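Local coordinates for periplasmic binding protein (Veillonella parvula, PDB 4OVK), which probably binds a solute in the periplasm and delivers it to an ABC transporter for import, at residues E95-L100 with L121-V126; V197-I202 with N209-T214; Q255-S258 with A262-T265; Y276-P281 with T285-K290; M292-Q297 with N302-R307. All blocks are in the same frame, centred on the assembly; numbering follows the deposited sequence.

Contact 1 (E95-L100 with L121-V126); sequences EEVAKL and LGIPAV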
# COMPACT_ATOMS: atom_id res chain seq x y z
N GLU A 95 -26.11 4.17 -13.32
CA GLU A 95 -26.79 3.17 -14.16
C GLU A 95 -26.06 1.82 -14.10
O GLU A 95 -26.69 0.77 -13.91
CB GLU A 95 -26.91 3.66 -15.61
CG GLU A 95 -27.48 2.62 -16.57
CD GLU A 95 -27.74 3.17 -17.96
OE1 GLU A 95 -27.07 4.14 -18.37
OE2 GLU A 95 -28.63 2.61 -18.66
N GLU A 96 -24.74 1.84 -14.25
CA GLU A 96 -23.95 0.62 -14.25
C GLU A 96 -24.02 -0.11 -12.89
O GLU A 96 -24.18 -1.34 -12.85
CB GLU A 96 -22.49 0.94 -14.63
CG GLU A 96 -21.57 -0.27 -14.79
CD GLU A 96 -21.29 -0.62 -16.24
OE1 GLU A 96 -21.06 0.30 -17.07
OE2 GLU A 96 -21.28 -1.83 -16.56
N VAL A 97 -23.92 0.63 -11.78
CA VAL A 97 -23.97 0.03 -10.44
C VAL A 97 -25.32 -0.60 -10.17
O VAL A 97 -25.42 -1.65 -9.55
CB VAL A 97 -23.68 1.06 -9.31
CG1 VAL A 97 -23.64 0.36 -7.95
CG2 VAL A 97 -22.36 1.78 -9.56
N ALA A 98 -26.37 0.06 -10.65
CA ALA A 98 -27.73 -0.45 -10.51
C ALA A 98 -27.90 -1.78 -11.25
O ALA A 98 -28.58 -2.67 -10.77
CB ALA A 98 -28.72 0.59 -11.02
N LYS A 99 -27.28 -1.89 -12.42
CA LYS A 99 -27.26 -3.15 -13.18
C LYS A 99 -26.46 -4.22 -12.45
O LYS A 99 -26.90 -5.37 -12.35
CB LYS A 99 -26.68 -2.94 -14.59
CG LYS A 99 -27.62 -2.25 -15.57
CD LYS A 99 -27.01 -2.11 -16.96
CE LYS A 99 -25.89 -1.08 -17.00
NZ LYS A 99 -25.69 -0.48 -18.35
N LEU A 100 -25.29 -3.84 -11.93
CA LEU A 100 -24.41 -4.76 -11.19
C LEU A 100 -25.03 -5.34 -9.91
O LEU A 100 -24.66 -6.42 -9.47
CB LEU A 100 -23.10 -4.05 -10.78
CG LEU A 100 -21.84 -4.15 -11.61
CD1 LEU A 100 -20.73 -3.42 -10.88
CD2 LEU A 100 -21.47 -5.61 -11.86
N LEU A 121 -31.30 4.38 -4.79
CA LEU A 121 -31.35 3.27 -5.74
C LEU A 121 -31.40 1.90 -5.06
O LEU A 121 -31.36 0.88 -5.74
CB LEU A 121 -30.14 3.35 -6.68
CG LEU A 121 -30.15 4.59 -7.59
CD1 LEU A 121 -28.80 4.76 -8.27
CD2 LEU A 121 -31.26 4.49 -8.62
N GLY A 122 -31.49 1.88 -3.74
CA GLY A 122 -31.58 0.64 -2.98
C GLY A 122 -30.24 -0.06 -2.80
O GLY A 122 -30.19 -1.27 -2.56
N ILE A 123 -29.14 0.69 -2.91
CA ILE A 123 -27.81 0.11 -2.82
C ILE A 123 -27.07 0.67 -1.61
O ILE A 123 -26.70 1.85 -1.59
CB ILE A 123 -26.99 0.39 -4.10
CG1 ILE A 123 -27.73 -0.13 -5.34
CG2 ILE A 123 -25.61 -0.26 -3.98
CD1 ILE A 123 -27.12 0.37 -6.63
N PRO A 124 -26.83 -0.18 -0.60
CA PRO A 124 -26.09 0.29 0.57
C PRO A 124 -24.67 0.71 0.21
O PRO A 124 -24.06 0.12 -0.69
CB PRO A 124 -26.06 -0.94 1.49
CG PRO A 124 -27.29 -1.72 1.09
CD PRO A 124 -27.36 -1.55 -0.40
N ALA A 125 -24.18 1.72 0.90
CA ALA A 125 -22.83 2.23 0.70
C ALA A 125 -22.20 2.57 2.05
O ALA A 125 -22.86 3.14 2.93
CB ALA A 125 -22.87 3.46 -0.18
N VAL A 126 -20.93 2.21 2.20
CA VAL A 126 -20.18 2.51 3.42
C VAL A 126 -19.01 3.38 3.06
O VAL A 126 -18.31 3.13 2.07
CB VAL A 126 -19.72 1.25 4.19
CG1 VAL A 126 -20.93 0.48 4.74
CG2 VAL A 126 -18.87 0.34 3.35
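A98 and I123 meet where helix 94-100 passes the loop entering strand 125-128, the CA atoms of A98 and L121 being the nearest backbone pair at 7.0 Å. The touching is done by one side-chain end, the CD1 methyl of I123. It lies 3.7 Å from CG1 of V97 and comes to 4.0 Å from CA of A98, so that it rests partly on a methyl and partly on the helix backbone itself. The carbonyl O of V97 is close as well, 3.9 Å from I123 CD1. V97 turns the CG1 branch to its partner by holding it anti to the backbone N (chi1 -176°). I123 is extended, with CD1 leading straight out from the backbone. Strand 104-108, helix 112-120 and strand 125-128 form a beta-alpha-beta crossover in the parallel sheet of the first lobe, and helix 94-100 is the element that leads into it. Helix 112-120 stops in a Schellman motif in which G122 takes a positive phi of 79°, and I123 follows directly, its CB directed toward helix 94-100. V97 and I123 both also touch V105 on the neighbouring inner strand 104-108 and L118 on the crossover helix, while P124 turns to V25 and M27 of strand 24-28. No hydrogen bond joins the two segments; P124 and V126 instead bond through their backbones to V105.

Contact 2 (V197-I202 with N209-T214); sequences VNQLMI and NAAKDT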
# COMPACT_ATOMS: atom_id res chain seq x y z
N VAL A 197 3.56 9.82 4.17
CA VAL A 197 3.75 8.67 5.05
C VAL A 197 5.15 8.07 4.87
O VAL A 197 5.71 7.50 5.81
CB VAL A 197 2.68 7.58 4.82
CG1 VAL A 197 2.79 7.00 3.41
CG2 VAL A 197 2.77 6.50 5.88
N ASN A 198 5.71 8.20 3.68
CA ASN A 198 7.06 7.68 3.41
C ASN A 198 8.11 8.29 4.35
O ASN A 198 9.03 7.60 4.79
CB ASN A 198 7.47 7.92 1.95
CG ASN A 198 6.42 7.45 0.97
OD1 ASN A 198 5.38 8.10 0.78
ND2 ASN A 198 6.66 6.32 0.34
N GLN A 199 7.98 9.58 4.67
CA GLN A 199 8.93 10.21 5.60
C GLN A 199 8.72 9.71 7.03
O GLN A 199 9.69 9.50 7.76
CB GLN A 199 8.90 11.73 5.51
CG GLN A 199 9.50 12.23 4.20
CD GLN A 199 10.20 13.58 4.28
OE1 GLN A 199 10.40 14.15 5.37
NE2 GLN A 199 10.59 14.10 3.12
N LEU A 200 7.47 9.47 7.41
CA LEU A 200 7.16 8.85 8.70
C LEU A 200 7.80 7.46 8.77
O LEU A 200 8.36 7.09 9.79
CB LEU A 200 5.65 8.72 8.94
CG LEU A 200 4.83 10.01 9.02
CD1 LEU A 200 3.37 9.66 9.26
CD2 LEU A 200 5.35 10.96 10.09
N MSE A 201 7.73 6.70 7.67
CA MSE A 201 8.28 5.33 7.64
C MSE A 201 9.80 5.38 7.72
O MSE A 201 10.42 4.58 8.43
CB MSE A 201 7.78 4.54 6.41
CG MSE A 201 6.32 4.09 6.62
SE MSE A 201 5.81 2.73 5.29
CE MSE A 201 5.94 4.11 3.91
N ILE A 202 10.41 6.33 7.03
CA ILE A 202 11.87 6.52 7.12
C ILE A 202 12.30 6.82 8.56
O ILE A 202 13.26 6.22 9.09
CB ILE A 202 12.35 7.61 6.13
CG1 ILE A 202 12.33 7.06 4.70
CG2 ILE A 202 13.77 8.08 6.48
CD1 ILE A 202 12.52 8.10 3.62
N ASN A 209 15.42 11.86 6.91
CA ASN A 209 14.85 12.26 5.63
C ASN A 209 15.69 13.30 4.91
O ASN A 209 15.79 14.45 5.36
CB ASN A 209 13.45 12.79 5.86
CG ASN A 209 12.47 11.69 6.13
OD1 ASN A 209 12.23 10.86 5.25
ND2 ASN A 209 11.92 11.64 7.34
N ALA A 210 16.27 12.91 3.77
CA ALA A 210 16.99 13.85 2.91
C ALA A 210 16.13 15.06 2.55
O ALA A 210 16.63 16.18 2.50
CB ALA A 210 17.48 13.16 1.64
N ALA A 211 14.83 14.82 2.29
CA ALA A 211 13.88 15.87 1.88
C ALA A 211 13.03 16.41 3.04
O ALA A 211 11.91 16.89 2.84
CB ALA A 211 12.99 15.33 0.78
N LYS A 212 13.58 16.34 4.25
CA LYS A 212 12.97 16.82 5.49
C LYS A 212 12.36 18.22 5.40
O LYS A 212 11.30 18.49 5.98
CB LYS A 212 14.05 16.76 6.58
CG LYS A 212 13.84 17.59 7.83
CD LYS A 212 15.09 17.51 8.70
CE LYS A 212 16.19 18.42 8.17
NZ LYS A 212 17.53 17.82 8.38
N ASP A 213 13.03 19.12 4.67
CA ASP A 213 12.58 20.50 4.57
C ASP A 213 11.80 20.80 3.29
O ASP A 213 11.53 21.95 3.00
CB ASP A 213 13.78 21.45 4.72
CG ASP A 213 14.46 21.31 6.08
OD1 ASP A 213 13.74 21.22 7.11
OD2 ASP A 213 15.71 21.30 6.13
N THR A 214 11.41 19.75 2.56
CA THR A 214 10.56 19.89 1.37
C THR A 214 9.11 19.54 1.74
O THR A 214 8.85 18.45 2.24
CB THR A 214 11.05 18.99 0.23
OG1 THR A 214 12.37 19.38 -0.17
CG2 THR A 214 10.13 19.08 -0.99
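Q199 and N209 lay their side-chain amides one upon the other, the planes only 17° apart. Each of the two also gives an N-H to the backbone of the opposite segment. ND2 of N209 donates to O of Q199 at 3.1 Å, nearly straight and within its own amide plane. NE2 of Q199 donates to O of A211, also at 3.1 Å; this bond is straight at 173°, yet it comes down on the carbonyl from above its plane instead of along a lone pair. Beside the stack, OD1 of N209 is packed closely by carbon, with CG of Q199 and CD1 of I202 each 3.2 Å from it. Helix 197-204 is the crossover of a beta-alpha-beta unit between the adjacent parallel strands 180-184 and 208-209 of the second lobe, and the pairing joins it to the two overlapping type I turns into which 208-209 runs, N209-K212 and A211-T214. The second turn supplies the other donor to O of A211, the T214 N, 2.9 Å from that oxygen on the opposite face of the carbonyl. Farther out, A192 O takes a second hydrogen bond from Q199 NE2, and T203 OG1 bonds to Q199 O. A210 is tied by its backbone to V181 of strand 180-184, W229 packs against A211, and M292 of helix 285-296 lies against I202.

Contact 3 (Q255-S258 with A262-T265); sequences QNWS and AVKT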
# COMPACT_ATOMS: atom_id res chain seq x y z
N GLN A 255 20.18 14.85 -15.54
CA GLN A 255 20.50 14.44 -14.17
C GLN A 255 21.82 13.72 -14.13
O GLN A 255 22.10 12.87 -14.97
CB GLN A 255 19.40 13.52 -13.60
CG GLN A 255 18.01 14.15 -13.63
CD GLN A 255 16.89 13.16 -13.34
OE1 GLN A 255 17.06 12.21 -12.57
NE2 GLN A 255 15.74 13.38 -13.97
N ASN A 256 22.64 14.09 -13.16
CA ASN A 256 23.91 13.44 -12.92
C ASN A 256 23.91 12.93 -11.48
O ASN A 256 24.09 13.69 -10.53
CB ASN A 256 25.06 14.42 -13.17
CG ASN A 256 26.42 13.77 -13.07
OD1 ASN A 256 26.55 12.61 -12.67
ND2 ASN A 256 27.45 14.52 -13.42
N TRP A 257 23.70 11.63 -11.36
CA TRP A 257 23.63 10.95 -10.07
C TRP A 257 24.99 10.39 -9.62
O TRP A 257 25.10 9.89 -8.52
CB TRP A 257 22.59 9.81 -10.15
CG TRP A 257 21.19 10.32 -10.26
CD1 TRP A 257 20.51 10.65 -11.39
CD2 TRP A 257 20.30 10.59 -9.17
NE1 TRP A 257 19.25 11.10 -11.09
CE2 TRP A 257 19.09 11.07 -9.73
CE3 TRP A 257 20.40 10.46 -7.78
CZ2 TRP A 257 17.99 11.43 -8.94
CZ3 TRP A 257 19.30 10.82 -7.00
CH2 TRP A 257 18.11 11.29 -7.58
N SER A 258 26.02 10.49 -10.47
CA SER A 258 27.26 9.71 -10.29
C SER A 258 28.08 9.99 -9.03
O SER A 258 28.83 9.13 -8.58
CB SER A 258 28.17 9.84 -11.52
OG SER A 258 28.69 11.15 -11.65
N ALA A 262 24.79 7.38 -2.13
CA ALA A 262 23.96 6.19 -2.40
C ALA A 262 24.31 5.53 -3.73
O ALA A 262 24.22 4.31 -3.86
CB ALA A 262 22.47 6.53 -2.37
N VAL A 263 24.71 6.33 -4.72
CA VAL A 263 25.01 5.82 -6.04
C VAL A 263 26.41 5.19 -6.07
O VAL A 263 26.60 4.09 -6.59
CB VAL A 263 24.86 6.92 -7.11
CG1 VAL A 263 25.21 6.40 -8.49
CG2 VAL A 263 23.43 7.45 -7.09
N LYS A 264 27.38 5.88 -5.48
CA LYS A 264 28.76 5.38 -5.41
C LYS A 264 28.88 4.09 -4.60
O LYS A 264 29.70 3.23 -4.91
CB LYS A 264 29.69 6.46 -4.86
CG LYS A 264 29.81 7.67 -5.78
CD LYS A 264 30.91 8.62 -5.34
CE LYS A 264 30.52 9.41 -4.11
NZ LYS A 264 31.67 10.18 -3.55
N THR A 265 28.05 3.96 -3.56
CA THR A 265 28.05 2.79 -2.68
C THR A 265 26.98 1.75 -3.05
O THR A 265 26.81 0.78 -2.32
CB THR A 265 27.86 3.19 -1.20
OG1 THR A 265 26.64 3.91 -1.03
CG2 THR A 265 29.04 4.05 -0.71
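V263 straddles the carbonyl of W257: the O of W257 is 3.3 Å from V263 CG2 and 3.5 Å from V263 CG1, so the oxygen sits against both methyls of the isopropyl group. Holding CG1 anti to the backbone N (chi1 179°) sends CG2 toward the tryptophan, where it reaches CB of W257 at 4.0 Å and approaches the indole obliquely. The indole itself is directed away from V263 into the interior, among M223 and I226 of helix 223-229 and I247 of helix 244-248. Its far edge is held by Q255, whose OE1 accepts from W257 NE1 at 2.9 Å through a lone pair and in the ring plane. Alongside, K264 runs its CG past the S258 carbonyl, 3.3 Å from S258 O, a van der Waals contact between a methylene and a carbonyl oxygen in which the ammonium group takes no part. The loop is braced on its other side by N256, whose OD1 takes the S258 backbone N at 3.1 Å and also the S258 hydroxyl. The bond from S258 N to N256 OD1 makes an Asx turn, here just ahead of the short helix 261-264 that leads to edge strand 268-270 in the second lobe's parallel sheet.

Contact 4 (Y276-P281 with T285-K290); sequences YRWDAP and TPLMMK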
# COMPACT_ATOMS: atom_id res chain seq x y z
N TYR A 276 -0.39 -5.07 -3.52
CA TYR A 276 -0.57 -3.68 -3.95
C TYR A 276 0.78 -3.04 -3.67
O TYR A 276 1.64 -3.64 -2.97
CB TYR A 276 -1.70 -3.00 -3.15
CG TYR A 276 -2.14 -1.68 -3.75
CD1 TYR A 276 -2.83 -1.63 -4.95
CD2 TYR A 276 -1.83 -0.48 -3.13
CE1 TYR A 276 -3.20 -0.43 -5.52
CE2 TYR A 276 -2.21 0.73 -3.68
CZ TYR A 276 -2.89 0.75 -4.88
OH TYR A 276 -3.25 1.95 -5.43
N ARG A 277 1.04 -1.87 -4.22
CA ARG A 277 2.34 -1.26 -3.93
C ARG A 277 2.44 -0.91 -2.44
O ARG A 277 1.45 -0.67 -1.75
CB ARG A 277 2.67 -0.09 -4.84
CG ARG A 277 1.77 1.10 -4.68
CD ARG A 277 1.95 2.08 -5.84
NE ARG A 277 0.94 3.11 -5.72
CZ ARG A 277 0.10 3.49 -6.69
NH1 ARG A 277 -0.78 4.44 -6.42
NH2 ARG A 277 0.15 2.97 -7.91
N TRP A 278 3.67 -0.96 -1.94
CA TRP A 278 3.95 -0.79 -0.54
C TRP A 278 4.34 0.65 -0.21
O TRP A 278 4.68 0.94 0.94
CB TRP A 278 5.07 -1.76 -0.13
CG TRP A 278 4.65 -3.19 -0.02
CD1 TRP A 278 3.43 -3.73 -0.37
CD2 TRP A 278 5.45 -4.29 0.44
NE1 TRP A 278 3.43 -5.09 -0.13
CE2 TRP A 278 4.65 -5.45 0.37
CE3 TRP A 278 6.76 -4.40 0.93
CZ2 TRP A 278 5.13 -6.71 0.76
CZ3 TRP A 278 7.23 -5.65 1.31
CH2 TRP A 278 6.41 -6.78 1.23
N ASP A 279 4.23 1.53 -1.21
CA ASP A 279 4.65 2.94 -1.13
C ASP A 279 3.73 3.80 -0.27
O ASP A 279 4.13 4.90 0.10
CB ASP A 279 4.70 3.56 -2.53
CG ASP A 279 5.68 2.83 -3.48
OD1 ASP A 279 6.90 2.87 -3.27
OD2 ASP A 279 5.20 2.22 -4.45
N ALA A 280 2.52 3.31 0.01
CA ALA A 280 1.56 4.00 0.87
C ALA A 280 0.80 2.96 1.72
O ALA A 280 0.91 1.76 1.49
CB ALA A 280 0.59 4.83 0.04
N PRO A 281 0.02 3.43 2.71
CA PRO A 281 -0.64 2.47 3.61
C PRO A 281 -1.49 1.42 2.89
O PRO A 281 -2.27 1.73 1.98
CB PRO A 281 -1.49 3.37 4.51
CG PRO A 281 -0.82 4.70 4.48
CD PRO A 281 -0.27 4.83 3.09
N THR A 285 1.65 -3.31 4.86
CA THR A 285 2.58 -2.28 5.37
C THR A 285 3.60 -2.79 6.42
O THR A 285 4.77 -2.40 6.35
CB THR A 285 1.84 -1.04 5.90
OG1 THR A 285 1.18 -0.39 4.80
CG2 THR A 285 2.79 -0.06 6.57
N PRO A 286 3.19 -3.65 7.36
CA PRO A 286 4.20 -4.16 8.29
C PRO A 286 5.39 -4.87 7.62
O PRO A 286 6.51 -4.84 8.15
CB PRO A 286 3.41 -5.14 9.16
CG PRO A 286 2.04 -4.61 9.16
CD PRO A 286 1.82 -4.06 7.77
N LEU A 287 5.15 -5.50 6.47
CA LEU A 287 6.23 -6.15 5.71
C LEU A 287 7.15 -5.11 5.06
O LEU A 287 8.38 -5.27 5.03
CB LEU A 287 5.66 -7.11 4.67
CG LEU A 287 4.85 -8.26 5.29
CD1 LEU A 287 4.00 -8.93 4.24
CD2 LEU A 287 5.75 -9.29 6.01
N MSE A 288 6.57 -4.02 4.59
CA MSE A 288 7.35 -2.90 4.06
C MSE A 288 8.23 -2.31 5.14
O MSE A 288 9.39 -2.00 4.89
CB MSE A 288 6.41 -1.85 3.49
CG MSE A 288 7.14 -0.58 3.08
SE MSE A 288 8.53 -0.90 1.73
CE MSE A 288 8.43 0.86 0.85
N MSE A 289 7.70 -2.17 6.35
CA MSE A 289 8.48 -1.60 7.46
C MSE A 289 9.66 -2.50 7.80
O MSE A 289 10.78 -2.03 8.07
CB MSE A 289 7.58 -1.43 8.69
CG MSE A 289 6.51 -0.41 8.41
SE MSE A 289 7.25 1.38 8.65
CE MSE A 289 5.75 1.88 9.82
N LYS A 290 9.43 -3.80 7.73
CA LYS A 290 10.50 -4.76 7.96
C LYS A 290 11.60 -4.72 6.91
O LYS A 290 12.78 -4.78 7.26
CB LYS A 290 9.93 -6.16 8.12
CG LYS A 290 9.35 -6.36 9.52
CD LYS A 290 8.75 -7.72 9.76
CE LYS A 290 8.62 -7.94 11.26
NZ LYS A 290 8.05 -9.26 11.64
O HOH W 1 3.58 0.40 3.35
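W278 against L287 and M288 makes a buried, mainly apolar contact between the loop after strand 268-270 and the first turns of helix 285-296; its centre is about 5 Å from the centre of the chain. The indole lies aslant the helix, its six-membered ring against L287 and M288. CH2 of W278 meets CB of L287 at 3.5 Å, and CE3 of W278 meets CB of M288 at 3.6 Å. M288, a selenomethionine, starts anti to the backbone N and then bends at chi2 (59°), which brings SE to the edge of the ring, 5.4 Å from the centroid of the six-membered ring of W278, in a Met-aromatic contact. On the backbone side of W278, a water spans the segments, giving a hydrogen bond to O of W278 at 2.7 Å and lying 2.9 Å from OG1 of T285. That hydroxyl also bonds to N282 N, and the indole NE1 reaches E284 OE1, both on the connection between the segments. D279 is secured by Y183 and N238, while Y276 touches I39 of the first lobe. Dispersion thus carries the contact, and the polar atoms at its margin, W278 O and T285 OG1, find their shared partner in the water rather than in each other.

Contact 5 (M292-Q297 with N302-R307); sequences MGQLIQ and NDYILR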
# COMPACT_ATOMS: atom_id res chain seq x y z
N MSE A 292 12.39 -2.00 5.08
CA MSE A 292 13.10 -0.73 5.27
C MSE A 292 14.01 -0.79 6.47
O MSE A 292 15.15 -0.32 6.41
CB MSE A 292 12.10 0.41 5.47
CG MSE A 292 11.33 0.64 4.17
SE MSE A 292 10.13 2.17 4.38
CE MSE A 292 11.52 3.45 4.90
N GLY A 293 13.53 -1.37 7.56
CA GLY A 293 14.34 -1.50 8.78
C GLY A 293 15.66 -2.21 8.53
O GLY A 293 16.73 -1.77 9.01
N GLN A 294 15.61 -3.29 7.78
CA GLN A 294 16.83 -4.03 7.50
C GLN A 294 17.76 -3.34 6.49
O GLN A 294 18.94 -3.63 6.48
CB GLN A 294 16.53 -5.47 7.13
CG GLN A 294 16.13 -6.25 8.36
CD GLN A 294 16.00 -7.73 8.16
OE1 GLN A 294 15.72 -8.21 7.05
NE2 GLN A 294 16.16 -8.48 9.25
N LEU A 295 17.23 -2.44 5.66
CA LEU A 295 18.08 -1.61 4.81
C LEU A 295 18.75 -0.52 5.63
O LEU A 295 19.92 -0.26 5.46
CB LEU A 295 17.28 -0.93 3.70
CG LEU A 295 16.74 -1.79 2.56
CD1 LEU A 295 15.99 -0.90 1.57
CD2 LEU A 295 17.86 -2.56 1.90
N ILE A 296 18.00 0.12 6.52
CA ILE A 296 18.46 1.36 7.15
C ILE A 296 19.24 1.11 8.45
O ILE A 296 20.32 1.68 8.64
CB ILE A 296 17.27 2.32 7.36
CG1 ILE A 296 16.63 2.64 5.99
CG2 ILE A 296 17.72 3.58 8.08
CD1 ILE A 296 15.31 3.38 6.05
N GLN A 297 18.70 0.25 9.33
CA GLN A 297 19.35 -0.08 10.60
C GLN A 297 19.37 -1.59 10.83
O GLN A 297 18.71 -2.09 11.73
CB GLN A 297 18.61 0.57 11.78
CG GLN A 297 18.59 2.09 11.74
CD GLN A 297 19.93 2.73 12.05
OE1 GLN A 297 20.91 2.07 12.41
NE2 GLN A 297 19.96 4.05 11.94
N ASN A 302 17.40 -6.99 13.69
CA ASN A 302 18.14 -8.22 13.42
C ASN A 302 17.51 -9.46 14.02
O ASN A 302 18.18 -10.49 14.18
CB ASN A 302 19.57 -8.09 13.97
CG ASN A 302 19.60 -7.90 15.48
OD1 ASN A 302 18.55 -7.75 16.12
ND2 ASN A 302 20.78 -7.93 16.05
N ASP A 303 16.23 -9.39 14.35
CA ASP A 303 15.56 -10.47 15.07
C ASP A 303 14.32 -10.99 14.33
O ASP A 303 13.41 -11.56 14.94
CB ASP A 303 15.23 -10.03 16.50
CG ASP A 303 14.51 -8.70 16.56
OD1 ASP A 303 14.10 -8.18 15.50
OD2 ASP A 303 14.37 -8.16 17.67
N TYR A 304 14.32 -10.80 13.01
CA TYR A 304 13.34 -11.40 12.11
C TYR A 304 13.97 -11.70 10.76
O TYR A 304 15.01 -11.12 10.40
CB TYR A 304 12.11 -10.51 11.92
CG TYR A 304 12.41 -9.14 11.35
CD1 TYR A 304 12.51 -8.94 9.97
CD2 TYR A 304 12.58 -8.04 12.18
CE1 TYR A 304 12.79 -7.69 9.45
CE2 TYR A 304 12.84 -6.78 11.66
CZ TYR A 304 12.95 -6.61 10.30
OH TYR A 304 13.20 -5.35 9.78
N ILE A 305 13.36 -12.63 10.05
CA ILE A 305 13.73 -12.97 8.68
C ILE A 305 12.55 -12.61 7.79
O ILE A 305 11.48 -13.23 7.87
CB ILE A 305 14.07 -14.46 8.54
CG1 ILE A 305 15.22 -14.85 9.50
CG2 ILE A 305 14.42 -14.80 7.10
CD1 ILE A 305 15.42 -16.34 9.61
N LEU A 306 12.74 -11.59 6.96
CA LEU A 306 11.66 -11.00 6.17
C LEU A 306 11.00 -12.05 5.27
O LEU A 306 9.78 -12.10 5.18
CB LEU A 306 12.19 -9.84 5.35
CG LEU A 306 11.15 -9.17 4.43
CD1 LEU A 306 9.92 -8.71 5.21
CD2 LEU A 306 11.78 -8.01 3.67
N ARG A 307 11.80 -12.88 4.61
CA ARG A 307 11.28 -13.91 3.72
C ARG A 307 10.30 -14.84 4.45
O ARG A 307 9.28 -15.23 3.89
CB ARG A 307 12.45 -14.69 3.11
CG ARG A 307 12.16 -16.06 2.55
CD ARG A 307 13.42 -16.70 1.97
NE ARG A 307 14.11 -15.81 1.04
CZ ARG A 307 14.01 -15.85 -0.29
NH1 ARG A 307 13.26 -16.75 -0.90
NH2 ARG A 307 14.69 -14.98 -1.02
O HOH W 2 15.47 -10.73 6.62
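Y304 has one face of its ring covered by the amide of Q294, whose plane is 16° from that of the ring; NE2 lies 3.4 Å above the ring plane, shifted toward the rim, and CD of Q294 is 3.5 Å from CE1 of Y304. At the far end of the ring the hydroxyl touches the aliphatic part of the glutamine, Y304 OH to Q294 CG being 3.4 Å, and it is bonded to K290 O one turn earlier in the helix. A triethylene glycol, probably from the crystallisation liquor, lies about 4 Å from the tyrosine side chain. Q294 extends straight from the last turn of helix 285-296 and lays its amide over the ring. From there NE2 gives a bent hydrogen bond (136°) to O of Y304 at 3.1 Å, and another to F301 O. On the other end of the amide, OE1 of Q294 accepts from a water at 2.6 Å, and this water accepts from N of L306 at 2.9 Å, at the start of helix 306-318. With donors and acceptor both engaged, the flip state of the amide is defined, and one glutamine closes the link between consecutive helices through direct and water-mediated bonds.

Overall arrangement
Contact 1 belongs to the first lobe and stands apart, about 32 Å between centres from contact 4, its nearest neighbour in this set. Contacts 2 and 3 lie in the second lobe, around its own four-stranded parallel sheet. Contacts 4 and 5 share helix 285-296, and contact 4 is the most central; contact 2 touches both, through N198 and M201 on contact 4 and I202 on M292 of contact 5. Contacts 1, 2 and 4 are buried, contacts 3 and 5 partly so. Contacts 1, 3 and 4 have no direct hydrogen bond between their segments, whereas side-chain amides bonded to backbone carbonyls dominate contacts 2 and 5; contacts 4 and 5 each include a water bridging their own two segments.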